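Local coordinates for protein BA_2500 (PDB 4GUC) that is of unknown function but belongs to the DUF5065 family of the E-set clan, probably with an immunoglobulin-like beta-sandwich fold, at residues A[11-25]-A[101-115]. Numbering follows the deposited sequence.
Sequences WRWQNYFLLHHNADF and VAVMKLGENYYYGGS
Tyr110 meets the aromatic pair Trp11 and Trp13 where an N-terminal loop and the short helix 16-22 pack on a beta hairpin, strands 101-106 and 109-112 joined by a type II' turn, within the probable immunoglobulin-like sandwich of an E-set protein. Followed outward, this tyrosine shows how one side chain can join several elements. Its CB rests 4.0 Å from Ala23 CB. With CG anti to the carbonyl carbon (chi1 -66°), the ring passes between the two indoles: CE1 comes obliquely to Trp11, at the rim and 3.8 Å from Trp11 CG, while Trp13 turns its edge to the face of the Tyr110 ring in an offset edge-to-face pair, planes at 70°. CE2 touches Arg12 CB, and the hydroxyl OH accepts a fairly straight bond from the backbone Arg12 N (3.2 Å, 158°). Over one face of Trp11 lies Lys105 CB, a CH-pi contact 3.6 Å from the centroid of the six-membered ring; Lys55 adds a cation-pi contact to Trp11. At the turn, one water bridges Arg12 NH2 to Glu108 OE1 and O. Farther along, Leu19 CD2 settles against Val103 CG2 and the Tyr112 ring. Strand 24-25 then runs parallel to strand 109-112, Asp24 N bonding to Tyr110 O and Tyr112 N to Asp24 O. The Tyr112 hydroxyl meets the edge of the His20 imidazole in a short hydrogen bond, OH to ND1 2.6 Å.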
loop_
_atom_site.group_PDB
_atom_site.type_symbol
_atom_site.label_atom_id
_atom_site.label_comp_id
_atom_site.label_asym_id
_atom_site.label_seq_id
_atom_site.Cartn_x
_atom_site.Cartn_y
_atom_site.Cartn_z
ATOM N N TRP A 11 0.693 3.205 11.428
ATOM C CA TRP A 11 -0.674 2.981 10.943
ATOM C C TRP A 11 -1.421 1.964 11.800
ATOM O O TRP A 11 -0.834 1.101 12.441
ATOM C CB TRP A 11 -0.660 2.760 9.444
ATOM C CG TRP A 11 -0.405 4.044 8.689
ATOM C CD1 TRP A 11 0.111 5.227 9.160
ATOM C CD2 TRP A 11 -0.469 4.179 7.268
ATOM N NE1 TRP A 11 0.273 6.122 8.122
ATOM C CE2 TRP A 11 -0.076 5.503 6.947
ATOM C CE3 TRP A 11 -0.900 3.341 6.241
ATOM C CZ2 TRP A 11 -0.072 5.977 5.626
ATOM C CZ3 TRP A 11 -0.862 3.812 4.946
ATOM C CH2 TRP A 11 -0.462 5.105 4.659
ATOM N N ARG A 12 -2.738 2.048 11.775
ATOM C CA ARG A 12 -3.546 1.201 12.633
ATOM C C ARG A 12 -3.450 -0.318 12.433
ATOM O O ARG A 12 -3.324 -1.049 13.416
ATOM C CB ARG A 12 -5.004 1.657 12.567
ATOM C CG ARG A 12 -5.860 1.040 13.676
ATOM C CD ARG A 12 -7.279 1.588 13.685
ATOM N NE ARG A 12 -7.298 3.041 13.821
ATOM C CZ ARG A 12 -7.302 3.701 14.979
ATOM N NH1 ARG A 12 -7.294 3.052 16.130
ATOM N NH2 ARG A 12 -7.328 5.022 14.979
ATOM N N TRP A 13 -3.490 -0.784 11.191
ATOM C CA TRP A 13 -3.453 -2.221 10.902
ATOM C C TRP A 13 -2.085 -2.674 10.414
ATOM O O TRP A 13 -1.661 -2.327 9.306
ATOM C CB TRP A 13 -4.523 -2.534 9.861
ATOM C CG TRP A 13 -5.856 -1.964 10.205
ATOM C CD1 TRP A 13 -6.538 -1.000 9.514
ATOM C CD2 TRP A 13 -6.627 -2.239 11.379
ATOM N NE1 TRP A 13 -7.717 -0.711 10.154
ATOM C CE2 TRP A 13 -7.790 -1.455 11.305
ATOM C CE3 TRP A 13 -6.462 -3.103 12.471
ATOM C CZ2 TRP A 13 -8.781 -1.496 12.295
ATOM C CZ3 TRP A 13 -7.450 -3.153 13.454
ATOM C CH2 TRP A 13 -8.593 -2.348 13.361
ATOM N N GLN A 14 -1.418 -3.513 11.199
ATOM C CA GLN A 14 -0.085 -3.997 10.831
ATOM C C GLN A 14 -0.073 -5.504 10.658
ATOM O O GLN A 14 0.975 -6.134 10.686
ATOM C CB GLN A 14 0.925 -3.625 11.909
ATOM C CG GLN A 14 0.973 -2.149 12.275
ATOM C CD GLN A 14 1.553 -1.297 11.221
ATOM O OE1 GLN A 14 2.395 -1.731 10.439
ATOM N NE2 GLN A 14 1.148 -0.043 11.211
ATOM N N ASN A 15 -1.262 -6.076 10.552
ATOM C CA ASN A 15 -1.439 -7.490 10.329
ATOM C C ASN A 15 -2.408 -7.619 9.149
ATOM O O ASN A 15 -3.443 -6.948 9.149
ATOM C CB ASN A 15 -1.989 -8.081 11.635
ATOM C CG ASN A 15 -2.354 -9.476 11.515
ATOM O OD1 ASN A 15 -3.453 -9.770 11.019
ATOM N ND2 ASN A 15 -1.544 -10.360 12.079
ATOM N N TYR A 16 -2.092 -8.498 8.187
ATOM C CA TYR A 16 -2.924 -8.637 6.988
ATOM C C TYR A 16 -4.351 -9.070 7.328
ATOM O O TYR A 16 -5.302 -8.549 6.756
ATOM C CB TYR A 16 -2.296 -9.490 5.892
ATOM C CG TYR A 16 -3.048 -9.375 4.594
ATOM C CD1 TYR A 16 -2.752 -8.349 3.691
ATOM C CD2 TYR A 16 -4.074 -10.242 4.273
ATOM C CE1 TYR A 16 -3.447 -8.206 2.511
ATOM C CE2 TYR A 16 -4.761 -10.106 3.106
ATOM C CZ TYR A 16 -4.464 -9.096 2.214
ATOM O OH TYR A 16 -5.181 -8.959 1.023
ATOM N N PHE A 17 -4.531 -10.034 8.228
ATOM C CA PHE A 17 -5.874 -10.455 8.594
ATOM C C PHE A 17 -6.695 -9.241 9.072
ATOM O O PHE A 17 -7.836 -9.033 8.646
ATOM C CB PHE A 17 -5.862 -11.527 9.687
ATOM C CG PHE A 17 -7.232 -11.999 10.078
ATOM C CD1 PHE A 17 -7.800 -13.117 9.505
ATOM C CD2 PHE A 17 -7.985 -11.302 11.021
ATOM C CE1 PHE A 17 -9.077 -13.540 9.876
ATOM C CE2 PHE A 17 -9.252 -11.715 11.379
ATOM C CZ PHE A 17 -9.794 -12.828 10.785
ATOM N N LEU A 18 -6.115 -8.418 9.952
ATOM C CA LEU A 18 -6.846 -7.269 10.473
ATOM C C LEU A 18 -7.111 -6.233 9.405
ATOM O O LEU A 18 -8.221 -5.669 9.345
ATOM C CB LEU A 18 -6.156 -6.704 11.708
ATOM C CG LEU A 18 -6.232 -7.580 12.985
ATOM C CD1 LEU A 18 -5.405 -6.922 14.106
ATOM C CD2 LEU A 18 -7.659 -7.794 13.431
ATOM N N LEU A 19 -6.144 -6.015 8.543
ATOM C CA LEU A 19 -6.309 -5.057 7.429
ATOM C C LEU A 19 -7.468 -5.510 6.543
ATOM O O LEU A 19 -8.397 -4.746 6.243
ATOM C CB LEU A 19 -5.009 -4.989 6.605
ATOM C CG LEU A 19 -5.045 -4.038 5.403
ATOM C CD1 LEU A 19 -5.075 -2.571 5.903
ATOM C CD2 LEU A 19 -3.915 -4.309 4.431
ATOM N N HIS A 20 -7.445 -6.778 6.173
ATOM C CA HIS A 20 -8.453 -7.336 5.294
ATOM C C HIS A 20 -9.821 -7.374 5.928
ATOM O O HIS A 20 -10.821 -7.422 5.205
ATOM C CB HIS A 20 -7.911 -8.708 4.842
ATOM C CG HIS A 20 -8.755 -9.481 3.895
ATOM N ND1 HIS A 20 -9.126 -8.996 2.666
ATOM C CD2 HIS A 20 -9.105 -10.788 3.909
ATOM C CE1 HIS A 20 -9.769 -9.936 2.002
ATOM N NE2 HIS A 20 -9.759 -11.041 2.726
ATOM N N HIS A 21 -9.902 -7.366 7.244
ATOM C CA HIS A 21 -11.189 -7.398 7.932
ATOM C C HIS A 21 -11.648 -6.028 8.448
ATOM O O HIS A 21 -12.694 -5.926 9.085
ATOM C CB HIS A 21 -11.179 -8.485 9.030
ATOM C CG HIS A 21 -11.190 -9.874 8.461
ATOM N ND1 HIS A 21 -10.048 -10.505 8.021
ATOM C CD2 HIS A 21 -12.212 -10.736 8.223
ATOM C CE1 HIS A 21 -10.364 -11.693 7.535
ATOM N NE2 HIS A 21 -11.665 -11.866 7.664
ATOM N N ASN A 22 -10.881 -4.985 8.167
ATOM C CA ASN A 22 -11.239 -3.617 8.613
ATOM C C ASN A 22 -11.139 -2.527 7.570
ATOM O O ASN A 22 -12.013 -1.660 7.494
ATOM C CB ASN A 22 -10.365 -3.293 9.817
ATOM C CG ASN A 22 -10.801 -4.074 11.017
ATOM O OD1 ASN A 22 -11.800 -3.727 11.650
ATOM N ND2 ASN A 22 -10.065 -5.120 11.369
ATOM N N ALA A 23 -10.097 -2.532 6.768
ATOM C CA ALA A 23 -9.943 -1.487 5.764
ATOM C C ALA A 23 -10.870 -1.705 4.604
ATOM O O ALA A 23 -11.309 -2.828 4.355
ATOM C CB ALA A 23 -8.476 -1.416 5.253
ATOM N N ASP A 24 -11.169 -0.650 3.877
ATOM C CA ASP A 24 -12.027 -0.767 2.712
ATOM C C ASP A 24 -11.240 -1.101 1.474
ATOM O O ASP A 24 -10.259 -0.458 1.148
ATOM C CB ASP A 24 -12.781 0.532 2.436
ATOM C CG ASP A 24 -14.010 0.727 3.315
ATOM O OD1 ASP A 24 -14.308 -0.081 4.227
ATOM O OD2 ASP A 24 -14.717 1.715 3.042
ATOM N N PHE A 25 -11.657 -2.132 0.766
ATOM C CA PHE A 25 -11.025 -2.495 -0.477
ATOM C C PHE A 25 -11.458 -1.548 -1.589
ATOM O O PHE A 25 -12.656 -1.260 -1.741
ATOM C CB PHE A 25 -11.365 -3.914 -0.905
ATOM C CG PHE A 25 -10.926 -4.212 -2.309
ATOM C CD1 PHE A 25 -9.592 -4.364 -2.612
ATOM C CD2 PHE A 25 -11.843 -4.373 -3.317
ATOM C CE1 PHE A 25 -9.187 -4.600 -3.907
ATOM C CE2 PHE A 25 -11.428 -4.618 -4.609
ATOM C CZ PHE A 25 -10.090 -4.748 -4.890
ATOM N N VAL A 101 1.312 -5.454 -0.248
ATOM C CA VAL A 101 -0.017 -4.843 -0.262
ATOM C C VAL A 101 0.125 -3.349 -0.214
ATOM O O VAL A 101 1.035 -2.830 0.439
ATOM C CB VAL A 101 -0.950 -5.329 0.897
ATOM C CG1 VAL A 101 -0.379 -5.030 2.260
ATOM C CG2 VAL A 101 -2.382 -4.759 0.751
ATOM N N ALA A 102 -0.726 -2.637 -0.964
ATOM C CA ALA A 102 -0.737 -1.182 -0.973
ATOM C C ALA A 102 -1.899 -0.724 -0.095
ATOM O O ALA A 102 -3.042 -1.189 -0.249
ATOM C CB ALA A 102 -0.871 -0.612 -2.387
ATOM N N VAL A 103 -1.600 0.198 0.819
ATOM C CA VAL A 103 -2.567 0.731 1.758
ATOM C C VAL A 103 -2.574 2.247 1.692
ATOM O O VAL A 103 -1.506 2.858 1.624
ATOM C CB VAL A 103 -2.204 0.304 3.224
ATOM C CG1 VAL A 103 -3.158 0.872 4.255
ATOM C CG2 VAL A 103 -2.140 -1.226 3.320
HETATM N N MSE A 104 -3.759 2.855 1.701
HETATM C CA MSE A 104 -3.902 4.288 1.722
HETATM C C MSE A 104 -4.545 4.753 3.008
HETATM O O MSE A 104 -5.558 4.172 3.451
HETATM C CB MSE A 104 -4.734 4.801 0.546
HETATM C CG MSE A 104 -4.813 6.347 0.484
HETATM SE SE MSE A 104 -5.749 7.117 -0.996
HETATM C CE MSE A 104 -7.517 6.579 -0.521
ATOM N N LYS A 105 -3.937 5.748 3.648
ATOM C CA LYS A 105 -4.500 6.378 4.836
ATOM C C LYS A 105 -5.086 7.709 4.326
ATOM O O LYS A 105 -4.394 8.487 3.644
ATOM C CB LYS A 105 -3.468 6.637 5.900
ATOM C CG LYS A 105 -4.075 7.325 7.173
ATOM C CD LYS A 105 -3.039 7.487 8.225
ATOM C CE LYS A 105 -3.556 8.150 9.494
ATOM N NZ LYS A 105 -3.968 9.568 9.280
ATOM N N LEU A 106 -6.348 7.977 4.663
ATOM C CA LEU A 106 -7.025 9.218 4.234
ATOM C C LEU A 106 -7.785 9.656 5.461
ATOM O O LEU A 106 -8.824 9.096 5.807
ATOM C CB LEU A 106 -7.956 8.964 3.070
ATOM C CG LEU A 106 -8.602 10.172 2.425
ATOM C CD1 LEU A 106 -7.548 11.074 1.767
ATOM C CD2 LEU A 106 -9.657 9.718 1.409
ATOM N N GLY A 107 -7.267 10.661 6.141
ATOM C CA GLY A 107 -7.907 11.069 7.404
ATOM C C GLY A 107 -7.765 9.918 8.394
ATOM O O GLY A 107 -6.705 9.327 8.515
ATOM N N GLU A 108 -8.853 9.553 9.067
ATOM C CA GLU A 108 -8.825 8.464 10.039
ATOM C C GLU A 108 -9.171 7.115 9.402
ATOM O O GLU A 108 -9.220 6.097 10.105
ATOM C CB GLU A 108 -9.889 8.724 11.119
ATOM C CG GLU A 108 -9.753 9.996 11.915
ATOM C CD GLU A 108 -8.589 9.983 12.889
ATOM O OE1 GLU A 108 -7.839 8.972 12.905
ATOM O OE2 GLU A 108 -8.452 10.964 13.668
ATOM N N ASN A 109 -9.388 7.080 8.085
ATOM C CA ASN A 109 -9.797 5.860 7.401
ATOM C C ASN A 109 -8.696 5.217 6.583
ATOM O O ASN A 109 -7.765 5.877 6.120
ATOM C CB ASN A 109 -10.996 6.200 6.503
ATOM C CG ASN A 109 -12.205 6.710 7.302
ATOM O OD1 ASN A 109 -12.483 6.242 8.414
ATOM N ND2 ASN A 109 -12.897 7.694 6.753
ATOM N N TYR A 110 -8.834 3.919 6.370
ATOM C CA TYR A 110 -7.870 3.141 5.624
ATOM C C TYR A 110 -8.509 2.373 4.480
ATOM O O TYR A 110 -9.626 1.874 4.614
ATOM C CB TYR A 110 -7.136 2.161 6.524
ATOM C CG TYR A 110 -6.261 2.845 7.555
ATOM C CD1 TYR A 110 -4.950 3.163 7.280
ATOM C CD2 TYR A 110 -6.747 3.159 8.805
ATOM C CE1 TYR A 110 -4.148 3.755 8.234
ATOM C CE2 TYR A 110 -5.970 3.778 9.741
ATOM C CZ TYR A 110 -4.656 4.088 9.433
ATOM O OH TYR A 110 -3.830 4.671 10.385
ATOM N N TYR A 111 -7.750 2.270 3.396
ATOM C CA TYR A 111 -8.119 1.596 2.148
ATOM C C TYR A 111 -7.005 0.697 1.673
ATOM O O TYR A 111 -5.839 0.945 2.041
ATOM C CB TYR A 111 -8.399 2.651 1.072
ATOM C CG TYR A 111 -9.458 3.637 1.519
ATOM C CD1 TYR A 111 -10.790 3.410 1.250
ATOM C CD2 TYR A 111 -9.123 4.771 2.261
ATOM C CE1 TYR A 111 -11.792 4.299 1.719
ATOM C CE2 TYR A 111 -10.094 5.651 2.721
ATOM C CZ TYR A 111 -11.411 5.420 2.438
ATOM O OH TYR A 111 -12.367 6.325 2.900
ATOM N N TYR A 112 -7.301 -0.371 0.938
ATOM C CA TYR A 112 -6.228 -1.243 0.461
ATOM C C TYR A 112 -6.621 -1.850 -0.867
ATOM O O TYR A 112 -7.790 -1.795 -1.247
ATOM C CB TYR A 112 -5.866 -2.295 1.517
ATOM C CG TYR A 112 -6.843 -3.420 1.673
ATOM C CD1 TYR A 112 -6.454 -4.767 1.524
ATOM C CD2 TYR A 112 -8.185 -3.172 1.945
ATOM C CE1 TYR A 112 -7.384 -5.804 1.638
ATOM C CE2 TYR A 112 -9.088 -4.198 2.072
ATOM C CZ TYR A 112 -8.698 -5.509 1.892
ATOM O OH TYR A 112 -9.655 -6.491 2.029
ATOM N N GLY A 113 -5.652 -2.419 -1.577
ATOM C CA GLY A 113 -5.889 -3.025 -2.883
ATOM C C GLY A 113 -5.725 -4.536 -2.934
ATOM O O GLY A 113 -5.749 -5.124 -4.027
ATOM N N GLY A 114 -5.668 -5.160 -1.753
ATOM C CA GLY A 114 -5.465 -6.590 -1.616
ATOM C C GLY A 114 -4.012 -6.966 -1.889
ATOM O O GLY A 114 -3.271 -6.244 -2.570
ATOM N N SER A 115 -3.582 -8.118 -1.408
ATOM C CA SER A 115 -2.224 -8.535 -1.653
ATOM C C SER A 115 -1.904 -8.811 -3.132
ATOM O O SER A 115 -2.783 -9.112 -3.929
ATOM C CB SER A 115 -1.944 -9.776 -0.812
ATOM O OG SER A 115 -2.822 -10.828 -1.164
HETATM O O HOH W 1 -7.157 6.565 12.489
HETATM O O HOH W 2 -9.305 3.721 11.612
#